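Side-chain contacts in FOKI restriction endonuclease (Planomicrobium okeanokoites, PDB 2FOK), which cleaves DNA as a type IIS restriction endonuclease, recognising its site through one part of the chain and cutting nearby with a separate, probably metal-dependent nuclease domain: residues V33-E36 against V37-I40; M59-H62 against D63-T67; L136-S139 against K140-D143. All blocks are in the same frame, centred on the assembly; numbering follows the deposited sequence.

Contact 1: V33-E36 against V37-I40; sequences VHNE and VKNI
From Val33 to Ile40 the chain follows one helix, part of 32-45, in which Val37 N reaches Val33 O at 2.7 Å and Lys38 N reaches His34 O at 3.1 Å; the helix widens into a pi-type turn over 37-40, where the bond from Ile40 N to Glu36 O is weak. Side chains three or four residues apart divide this helix into an apolar and a polar flank. On the apolar one, the branch methyls of two valines meet, Val33 CG1 and Val37 CG2 lying 3.8 Å apart, the two side chains slanting past each other. Val33 turns CG1 anti to its own nitrogen (chi1 176°), which sets that methyl on the side where Val37 follows one turn later. Both valines also pack against Val26, and Val37 reaches Met59 of helix 49-60. On the polar flank the side chains of Asn35 and Lys38 run side by side in the same direction. Lys38 NZ donates to Asn35 OD1 at 3.2 Å, tilted 33° from the carbonyl plane, and to Asn39 OD1 at 2.7 Å, here from well above the carbonyl plane. A kinked lysine chain, bent at its second and fourth torsions, brings the ammonium between the two amides. Glu36 uses its carboxylate away from this group, forming salt bridges with Lys41 and Arg22. The His34 ring stands close by, its NE2 4.8 Å from Lys38 NZ, while ND1 makes a weak hydrogen bond to Val26 O. Two amide oxygens thus solvate one ammonium without cancelling its charge, and that retained charge would tend to disfavour protonation of the neighbouring imidazole.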
ATOM      1  N   VAL A  33      32.589 -12.953   6.132  1.00 28.75           N
ATOM      2  CA  VAL A  33      32.065 -11.594   6.061  1.00 24.01           C
ATOM      3  C   VAL A  33      32.079 -10.895   7.409  1.00 26.22           C
ATOM      4  O   VAL A  33      32.384  -9.707   7.484  1.00 28.91           O
ATOM      5  CB  VAL A  33      30.621 -11.592   5.491  1.00 23.05           C
ATOM      6  CG1 VAL A  33      30.036 -10.179   5.512  1.00 18.05           C
ATOM      7  CG2 VAL A  33      30.632 -12.133   4.070  1.00 17.29           C
ATOM      8  N   HIS A  34      31.759 -11.631   8.469  1.00 27.25           N
ATOM      9  CA  HIS A  34      31.737 -11.058   9.807  1.00 26.70           C
ATOM     10  C   HIS A  34      33.107 -10.478  10.130  1.00 28.82           C
ATOM     11  O   HIS A  34      33.229  -9.358  10.645  1.00 26.75           O
ATOM     12  CB  HIS A  34      31.369 -12.126  10.842  1.00 24.94           C
ATOM     13  CG  HIS A  34      31.691 -11.733  12.249  1.00 25.69           C
ATOM     14  ND1 HIS A  34      30.771 -11.133  13.085  1.00 26.32           N
ATOM     15  CD2 HIS A  34      32.844 -11.816  12.955  1.00 22.33           C
ATOM     16  CE1 HIS A  34      31.347 -10.861  14.244  1.00 24.97           C
ATOM     17  NE2 HIS A  34      32.604 -11.266  14.192  1.00 21.33           N
ATOM     18  N   ASN A  35      34.139 -11.252   9.822  1.00 29.99           N
ATOM     19  CA  ASN A  35      35.507 -10.830  10.072  1.00 31.14           C
ATOM     20  C   ASN A  35      35.916  -9.750   9.081  1.00 31.99           C
ATOM     21  O   ASN A  35      36.531  -8.755   9.460  1.00 32.29           O
ATOM     22  CB  ASN A  35      36.450 -12.023   9.953  1.00 29.82           C
ATOM     23  CG  ASN A  35      36.509 -12.833  11.218  1.00 30.90           C
ATOM     24  OD1 ASN A  35      36.222 -12.328  12.306  1.00 38.03           O
ATOM     25  ND2 ASN A  35      36.881 -14.099  11.091  1.00 33.03           N
ATOM     26  N   GLU A  36      35.568  -9.955   7.813  1.00 31.06           N
ATOM     27  CA  GLU A  36      35.894  -8.998   6.758  1.00 31.92           C
ATOM     28  C   GLU A  36      35.340  -7.631   7.118  1.00 31.38           C
ATOM     29  O   GLU A  36      36.041  -6.622   7.014  1.00 33.01           O
ATOM     30  CB  GLU A  36      35.300  -9.466   5.422  1.00 32.96           C
ATOM     31  CG  GLU A  36      35.077  -8.372   4.376  1.00 31.39           C
ATOM     32  CD  GLU A  36      34.071  -8.785   3.294  1.00 31.69           C
ATOM     33  OE1 GLU A  36      33.826  -9.995   3.110  1.00 30.87           O
ATOM     34  OE2 GLU A  36      33.518  -7.896   2.622  1.00 33.04           O
ATOM     35  N   VAL A  37      34.084  -7.605   7.554  1.00 31.86           N
ATOM     36  CA  VAL A  37      33.426  -6.353   7.921  1.00 30.95           C
ATOM     37  C   VAL A  37      34.078  -5.683   9.123  1.00 30.12           C
ATOM     38  O   VAL A  37      34.575  -4.563   9.024  1.00 31.12           O
ATOM     39  CB  VAL A  37      31.916  -6.569   8.227  1.00 29.80           C
ATOM     40  CG1 VAL A  37      31.327  -5.318   8.907  1.00 25.84           C
ATOM     41  CG2 VAL A  37      31.158  -6.871   6.930  1.00 25.99           C
ATOM     42  N   LYS A  38      34.078  -6.375  10.255  1.00 31.43           N
ATOM     43  CA  LYS A  38      34.653  -5.835  11.478  1.00 30.50           C
ATOM     44  C   LYS A  38      36.172  -5.659  11.445  1.00 31.68           C
ATOM     45  O   LYS A  38      36.712  -4.844  12.191  1.00 32.27           O
ATOM     46  CB  LYS A  38      34.273  -6.726  12.658  1.00 29.92           C
ATOM     47  CG  LYS A  38      35.311  -7.774  13.018  1.00 29.61           C
ATOM     48  CD  LYS A  38      35.431  -7.940  14.524  1.00 33.25           C
ATOM     49  CE  LYS A  38      36.397  -9.056  14.864  1.00 33.98           C
ATOM     50  NZ  LYS A  38      37.060  -9.588  13.636  1.00 40.59           N
ATOM     51  N   ASN A  39      36.854  -6.418  10.590  1.00 31.39           N
ATOM     52  CA  ASN A  39      38.312  -6.350  10.510  1.00 34.02           C
ATOM     53  C   ASN A  39      38.861  -5.525   9.351  1.00 37.56           C
ATOM     54  O   ASN A  39      40.073  -5.293   9.277  1.00 39.54           O
ATOM     55  CB  ASN A  39      38.904  -7.761  10.417  1.00 33.02           C
ATOM     56  CG  ASN A  39      39.158  -8.387  11.774  1.00 30.80           C
ATOM     57  OD1 ASN A  39      38.891  -7.786  12.814  1.00 33.08           O
ATOM     58  ND2 ASN A  39      39.679  -9.606  11.770  1.00 31.48           N
ATOM     59  N   ILE A  40      37.992  -5.073   8.452  1.00 38.06           N
ATOM     60  CA  ILE A  40      38.469  -4.310   7.311  1.00 36.32           C
ATOM     61  C   ILE A  40      37.580  -3.161   6.856  1.00 39.91           C
ATOM     62  O   ILE A  40      38.044  -2.026   6.729  1.00 42.69           O
ATOM     63  CB  ILE A  40      38.708  -5.247   6.121  1.00 32.98           C
ATOM     64  CG1 ILE A  40      39.944  -6.114   6.395  1.00 31.87           C
ATOM     65  CG2 ILE A  40      38.869  -4.440   4.843  1.00 32.93           C
ATOM     66  CD1 ILE A  40      39.837  -7.535   5.872  1.00 34.42           C
TER

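Contact 2: M59-H62 against D63-T67; sequences MNQH and DLIYT
Gln61 and Ile65 are joined across a reversal of the chain that takes it from the end of helix 49-60 back toward strand 66-67. The bond runs from Gln61 NE2 to Ile65 O, 3.2 Å long and nearly straight at 162°; the acceptor lies in the plane of the Gln61 amide, whereas the donor stands above the plane of the Ile65 carbonyl. A second bond from the same nitrogen, to Ile58 O, holds the amide in place. The tightly packed part gathers around it. Leu64 CD2 sits 3.5 Å from Gln61 NE2 and 3.4 Å from Met59 O, and Met59 slants across the phenol end of Tyr66, with Met59 CG 3.8 Å from Tyr66 OH. Met59 CA approaches the edge of that ring, which meets Phe27 edge-to-face and sends its hydroxyl to Val26 O. The bend itself is looser and lies at the surface: His62 and Asp63 lie side by side, imidazole and carboxylate planes turned 55° apart, and Arg29 binds His62 O while making a long, weak ion pair with Asp63. Helix, turn and a short strand that bonds through Tyr66 to Phe129 in strand 128-131, the latter paired in turn with 120-123, are consistent with the winged-helix form of the helix-turn-helix fold.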
ATOM      1  N   MET A  59      30.980  -6.177  17.427  1.00 28.59           N
ATOM      2  CA  MET A  59      31.077  -7.336  16.550  1.00 27.67           C
ATOM      3  C   MET A  59      32.047  -8.335  17.141  1.00 29.18           C
ATOM      4  O   MET A  59      32.175  -9.465  16.659  1.00 27.74           O
ATOM      5  CB  MET A  59      31.561  -6.915  15.165  1.00 26.69           C
ATOM      6  CG  MET A  59      30.583  -5.997  14.459  1.00 28.03           C
ATOM      7  SD  MET A  59      30.803  -5.969  12.693  1.00 31.65           S
ATOM      8  CE  MET A  59      30.806  -7.706  12.286  1.00 26.35           C
ATOM      9  N   ASN A  60      32.728  -7.913  18.198  1.00 30.66           N
ATOM     10  CA  ASN A  60      33.704  -8.765  18.853  1.00 31.20           C
ATOM     11  C   ASN A  60      33.171  -9.652  19.968  1.00 27.23           C
ATOM     12  O   ASN A  60      33.857 -10.590  20.366  1.00 24.15           O
ATOM     13  CB  ASN A  60      34.866  -7.927  19.392  1.00 34.26           C
ATOM     14  CG  ASN A  60      36.185  -8.664  19.303  1.00 36.34           C
ATOM     15  OD1 ASN A  60      36.497  -9.269  18.274  1.00 34.93           O
ATOM     16  ND2 ASN A  60      36.961  -8.635  20.384  1.00 36.90           N
ATOM     17  N   GLN A  61      31.966  -9.371  20.467  1.00 28.20           N
ATOM     18  CA  GLN A  61      31.377 -10.169  21.551  1.00 30.01           C
ATOM     19  C   GLN A  61      31.227 -11.641  21.163  1.00 28.59           C
ATOM     20  O   GLN A  61      31.198 -11.976  19.984  1.00 31.62           O
ATOM     21  CB  GLN A  61      30.014  -9.605  21.965  1.00 30.73           C
ATOM     22  CG  GLN A  61      29.611  -8.334  21.251  1.00 34.80           C
ATOM     23  CD  GLN A  61      28.094  -8.215  21.080  1.00 41.85           C
ATOM     24  OE1 GLN A  61      27.330  -8.293  22.050  1.00 37.17           O
ATOM     25  NE2 GLN A  61      27.655  -8.030  19.836  1.00 46.23           N
ATOM     26  N   HIS A  62      31.143 -12.516  22.159  1.00 30.00           N
ATOM     27  CA  HIS A  62      31.016 -13.955  21.920  1.00 30.44           C
ATOM     28  C   HIS A  62      29.626 -14.278  21.385  1.00 31.75           C
ATOM     29  O   HIS A  62      29.475 -14.937  20.357  1.00 28.96           O
ATOM     30  CB  HIS A  62      31.268 -14.726  23.222  1.00 32.71           C
ATOM     31  CG  HIS A  62      31.133 -16.211  23.086  1.00 36.93           C
ATOM     32  ND1 HIS A  62      30.145 -16.932  23.723  1.00 36.32           N
ATOM     33  CD2 HIS A  62      31.880 -17.115  22.410  1.00 38.35           C
ATOM     34  CE1 HIS A  62      30.291 -18.216  23.448  1.00 35.99           C
ATOM     35  NE2 HIS A  62      31.336 -18.355  22.652  1.00 41.41           N
ATOM     36  N   ASP A  63      28.612 -13.819  22.111  1.00 32.21           N
ATOM     37  CA  ASP A  63      27.221 -14.013  21.730  1.00 31.41           C
ATOM     38  C   ASP A  63      26.796 -12.687  21.134  1.00 29.96           C
ATOM     39  O   ASP A  63      26.555 -11.718  21.845  1.00 34.05           O
ATOM     40  CB  ASP A  63      26.382 -14.355  22.963  1.00 31.57           C
ATOM     41  CG  ASP A  63      26.743 -15.710  23.548  1.00 29.74           C
ATOM     42  OD1 ASP A  63      27.050 -16.632  22.764  1.00 25.10           O
ATOM     43  OD2 ASP A  63      26.729 -15.854  24.788  1.00 33.70           O
ATOM     44  N   LEU A  64      26.713 -12.660  19.813  1.00 31.27           N
ATOM     45  CA  LEU A  64      26.377 -11.464  19.069  1.00 29.97           C
ATOM     46  C   LEU A  64      24.917 -11.047  19.062  1.00 28.47           C
ATOM     47  O   LEU A  64      24.019 -11.822  18.721  1.00 28.79           O
ATOM     48  CB  LEU A  64      26.872 -11.612  17.626  1.00 28.38           C
ATOM     49  CG  LEU A  64      28.390 -11.718  17.453  1.00 29.53           C
ATOM     50  CD1 LEU A  64      28.717 -12.302  16.073  1.00 30.15           C
ATOM     51  CD2 LEU A  64      29.012 -10.341  17.631  1.00 24.82           C
ATOM     52  N   ILE A  65      24.702  -9.796  19.437  1.00 27.47           N
ATOM     53  CA  ILE A  65      23.383  -9.205  19.455  1.00 30.55           C
ATOM     54  C   ILE A  65      23.635  -7.750  19.069  1.00 30.10           C
ATOM     55  O   ILE A  65      24.572  -7.127  19.574  1.00 35.01           O
ATOM     56  CB  ILE A  65      22.733  -9.319  20.861  1.00 30.15           C
ATOM     57  CG1 ILE A  65      21.444  -8.485  20.916  1.00 29.38           C
ATOM     58  CG2 ILE A  65      23.723  -8.885  21.940  1.00 31.55           C
ATOM     59  CD1 ILE A  65      20.342  -9.096  21.772  1.00 22.15           C
ATOM     60  N   TYR A  66      22.837  -7.227  18.143  1.00 29.22           N
ATOM     61  CA  TYR A  66      22.999  -5.845  17.687  1.00 25.42           C
ATOM     62  C   TYR A  66      21.687  -5.087  17.838  1.00 24.89           C
ATOM     63  O   TYR A  66      20.621  -5.638  17.583  1.00 23.08           O
ATOM     64  CB  TYR A  66      23.426  -5.798  16.206  1.00 27.89           C
ATOM     65  CG  TYR A  66      24.658  -6.608  15.827  1.00 25.54           C
ATOM     66  CD1 TYR A  66      25.878  -6.428  16.482  1.00 28.79           C
ATOM     67  CD2 TYR A  66      24.610  -7.531  14.787  1.00 26.53           C
ATOM     68  CE1 TYR A  66      27.024  -7.153  16.105  1.00 22.48           C
ATOM     69  CE2 TYR A  66      25.747  -8.259  14.404  1.00 25.59           C
ATOM     70  CZ  TYR A  66      26.945  -8.063  15.067  1.00 23.31           C
ATOM     71  OH  TYR A  66      28.056  -8.789  14.694  1.00 24.24           O
ATOM     72  N   THR A  67      21.763  -3.826  18.252  1.00 26.73           N
ATOM     73  CA  THR A  67      20.562  -3.008  18.408  1.00 29.04           C
ATOM     74  C   THR A  67      20.239  -2.401  17.059  1.00 29.55           C
ATOM     75  O   THR A  67      21.086  -2.361  16.165  1.00 30.19           O
ATOM     76  CB  THR A  67      20.762  -1.844  19.402  1.00 27.14           C
ATOM     77  OG1 THR A  67      21.692  -0.908  18.854  1.00 35.95           O
ATOM     78  CG2 THR A  67      21.280  -2.347  20.737  1.00 32.64           C
TER

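Contact 3: L136-S139 against K140-D143; sequences LAYS and KSAD
Lys140 curls back along its own helix toward Leu136, bent at the second, third and fourth torsions until its ammonium meets the backbone carbonyl one turn earlier. Lys140 NZ donates to Leu136 O at 2.6 Å, the same oxygen that takes Lys140 N at 2.9 Å, although the position of this carbonyl is somewhat uncertain because the aliphatic part of the lysine crowds it. Ser139 flanks the ammonium, its CB 3.6 Å from Lys140 NZ, and both side chains converge on Asp28 OD2, the lysine by a salt bridge and the serine hydroxyl by a hydrogen bond. This is the C-terminal end of helix 133-140, which follows the hairpin of strands 120-123 and 128-131 in what is probably a winged-helix subdomain. Here Ser141 leaves the helical path, and its backbone nitrogen is shared weakly between Ala137 O and Tyr138 O. Its hydroxyl turns back to Tyr138 O, although the modelled separation of 2.4 Å is doubtfully short. Ser141 OG comes to the Tyr138 ring obliquely, 4.1 Å from Tyr138 CD1. With CG anti to the nitrogen (chi1 179°), the ring stacks on Phe119 and also touches side chains of helices 17-24 and 146-157.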
ATOM      1  N   LEU A 136      21.771 -19.293  10.344  1.00 30.66           N
ATOM      2  CA  LEU A 136      23.131 -19.815  10.384  1.00 28.63           C
ATOM      3  C   LEU A 136      23.343 -20.802   9.235  1.00 28.40           C
ATOM      4  O   LEU A 136      24.397 -20.807   8.590  1.00 29.17           O
ATOM      5  CB  LEU A 136      23.390 -20.489  11.734  1.00 30.82           C
ATOM      6  CG  LEU A 136      23.567 -19.491  12.886  1.00 28.17           C
ATOM      7  CD1 LEU A 136      23.049 -20.092  14.185  1.00 24.08           C
ATOM      8  CD2 LEU A 136      25.028 -19.125  13.013  1.00 24.49           C
ATOM      9  N   ALA A 137      22.326 -21.617   8.968  1.00 24.03           N
ATOM     10  CA  ALA A 137      22.383 -22.599   7.889  1.00 24.86           C
ATOM     11  C   ALA A 137      22.443 -21.863   6.562  1.00 25.57           C
ATOM     12  O   ALA A 137      23.060 -22.326   5.603  1.00 25.85           O
ATOM     13  CB  ALA A 137      21.150 -23.505   7.930  1.00 17.69           C
ATOM     14  N   TYR A 138      21.770 -20.720   6.499  1.00 25.95           N
ATOM     15  CA  TYR A 138      21.784 -19.911   5.289  1.00 27.23           C
ATOM     16  C   TYR A 138      23.207 -19.355   5.167  1.00 28.09           C
ATOM     17  O   TYR A 138      23.793 -19.330   4.086  1.00 29.17           O
ATOM     18  CB  TYR A 138      20.770 -18.767   5.415  1.00 25.12           C
ATOM     19  CG  TYR A 138      20.711 -17.840   4.224  1.00 22.10           C
ATOM     20  CD1 TYR A 138      20.759 -18.336   2.921  1.00 20.30           C
ATOM     21  CD2 TYR A 138      20.617 -16.461   4.398  1.00 22.26           C
ATOM     22  CE1 TYR A 138      20.716 -17.478   1.820  1.00 21.08           C
ATOM     23  CE2 TYR A 138      20.574 -15.593   3.306  1.00 21.82           C
ATOM     24  CZ  TYR A 138      20.624 -16.110   2.019  1.00 22.00           C
ATOM     25  OH  TYR A 138      20.588 -15.256   0.935  1.00 22.20           O
ATOM     26  N   SER A 139      23.756 -18.949   6.308  1.00 29.03           N
ATOM     27  CA  SER A 139      25.097 -18.375   6.405  1.00 30.32           C
ATOM     28  C   SER A 139      26.212 -19.282   5.888  1.00 30.67           C
ATOM     29  O   SER A 139      27.028 -18.847   5.083  1.00 33.81           O
ATOM     30  CB  SER A 139      25.388 -17.987   7.865  1.00 23.11           C
ATOM     31  OG  SER A 139      26.587 -17.238   7.993  1.00 25.64           O
ATOM     32  N   LYS A 140      26.251 -20.532   6.352  1.00 33.69           N
ATOM     33  CA  LYS A 140      27.292 -21.483   5.940  1.00 31.98           C
ATOM     34  C   LYS A 140      27.036 -22.151   4.589  1.00 32.11           C
ATOM     35  O   LYS A 140      27.947 -22.745   3.992  1.00 30.23           O
ATOM     36  CB  LYS A 140      27.467 -22.565   7.005  1.00 34.66           C
ATOM     37  CG  LYS A 140      26.202 -22.886   7.780  1.00 41.96           C
ATOM     38  CD  LYS A 140      26.505 -23.322   9.212  1.00 44.70           C
ATOM     39  CE  LYS A 140      26.974 -22.155  10.077  1.00 44.90           C
ATOM     40  NZ  LYS A 140      26.901 -20.864   9.349  1.00 46.81           N
ATOM     41  N   SER A 141      25.802 -22.048   4.106  1.00 30.75           N
ATOM     42  CA  SER A 141      25.403 -22.641   2.831  1.00 28.66           C
ATOM     43  C   SER A 141      26.314 -22.240   1.669  1.00 28.28           C
ATOM     44  O   SER A 141      26.709 -21.087   1.543  1.00 26.60           O
ATOM     45  CB  SER A 141      23.971 -22.234   2.502  1.00 26.88           C
ATOM     46  OG  SER A 141      23.918 -20.848   2.191  1.00 30.16           O
ATOM     47  N   ALA A 142      26.646 -23.198   0.814  1.00 29.39           N
ATOM     48  CA  ALA A 142      27.498 -22.904  -0.330  1.00 29.55           C
ATOM     49  C   ALA A 142      26.705 -22.040  -1.302  1.00 31.36           C
ATOM     50  O   ALA A 142      25.494 -22.219  -1.460  1.00 31.04           O
ATOM     51  CB  ALA A 142      27.928 -24.197  -1.009  1.00 31.07           C
ATOM     52  N   ASP A 143      27.383 -21.094  -1.940  1.00 30.33           N
ATOM     53  CA  ASP A 143      26.740 -20.211  -2.907  1.00 31.94           C
ATOM     54  C   ASP A 143      26.281 -20.999  -4.133  1.00 32.83           C
ATOM     55  O   ASP A 143      27.059 -21.758  -4.704  1.00 38.12           O
ATOM     56  CB  ASP A 143      27.717 -19.143  -3.379  1.00 33.09           C
ATOM     57  CG  ASP A 143      27.903 -18.032  -2.381  1.00 34.87           C
ATOM     58  OD1 ASP A 143      27.379 -18.128  -1.251  1.00 35.87           O
ATOM     59  OD2 ASP A 143      28.591 -17.052  -2.741  1.00 40.86           O
TER

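Overall arrangement
All three contacts belong to the first recognition subdomain; all are partly buried and lie on the same side of the chain's centre. Contacts 1 and 2 touch directly: His34 and Lys38 of helix 32-45 pack on Met59, Lys38 also on Asn60, and His34 on Leu64. Contact 3 stands apart, its centre about 17 Å from that of contact 1 and about 19 Å from that of contact 2. Contact 1 works within a helix and pairs a lysine with side-chain amides; contact 2 closes the turn between helix 49-60 and strand 66-67 with a glutamine amide and with Met59 packed on Tyr66; contact 3 ends a helix, where lysine and serine turn to backbone carbonyls. Each combines buried and solvent-exposed residues.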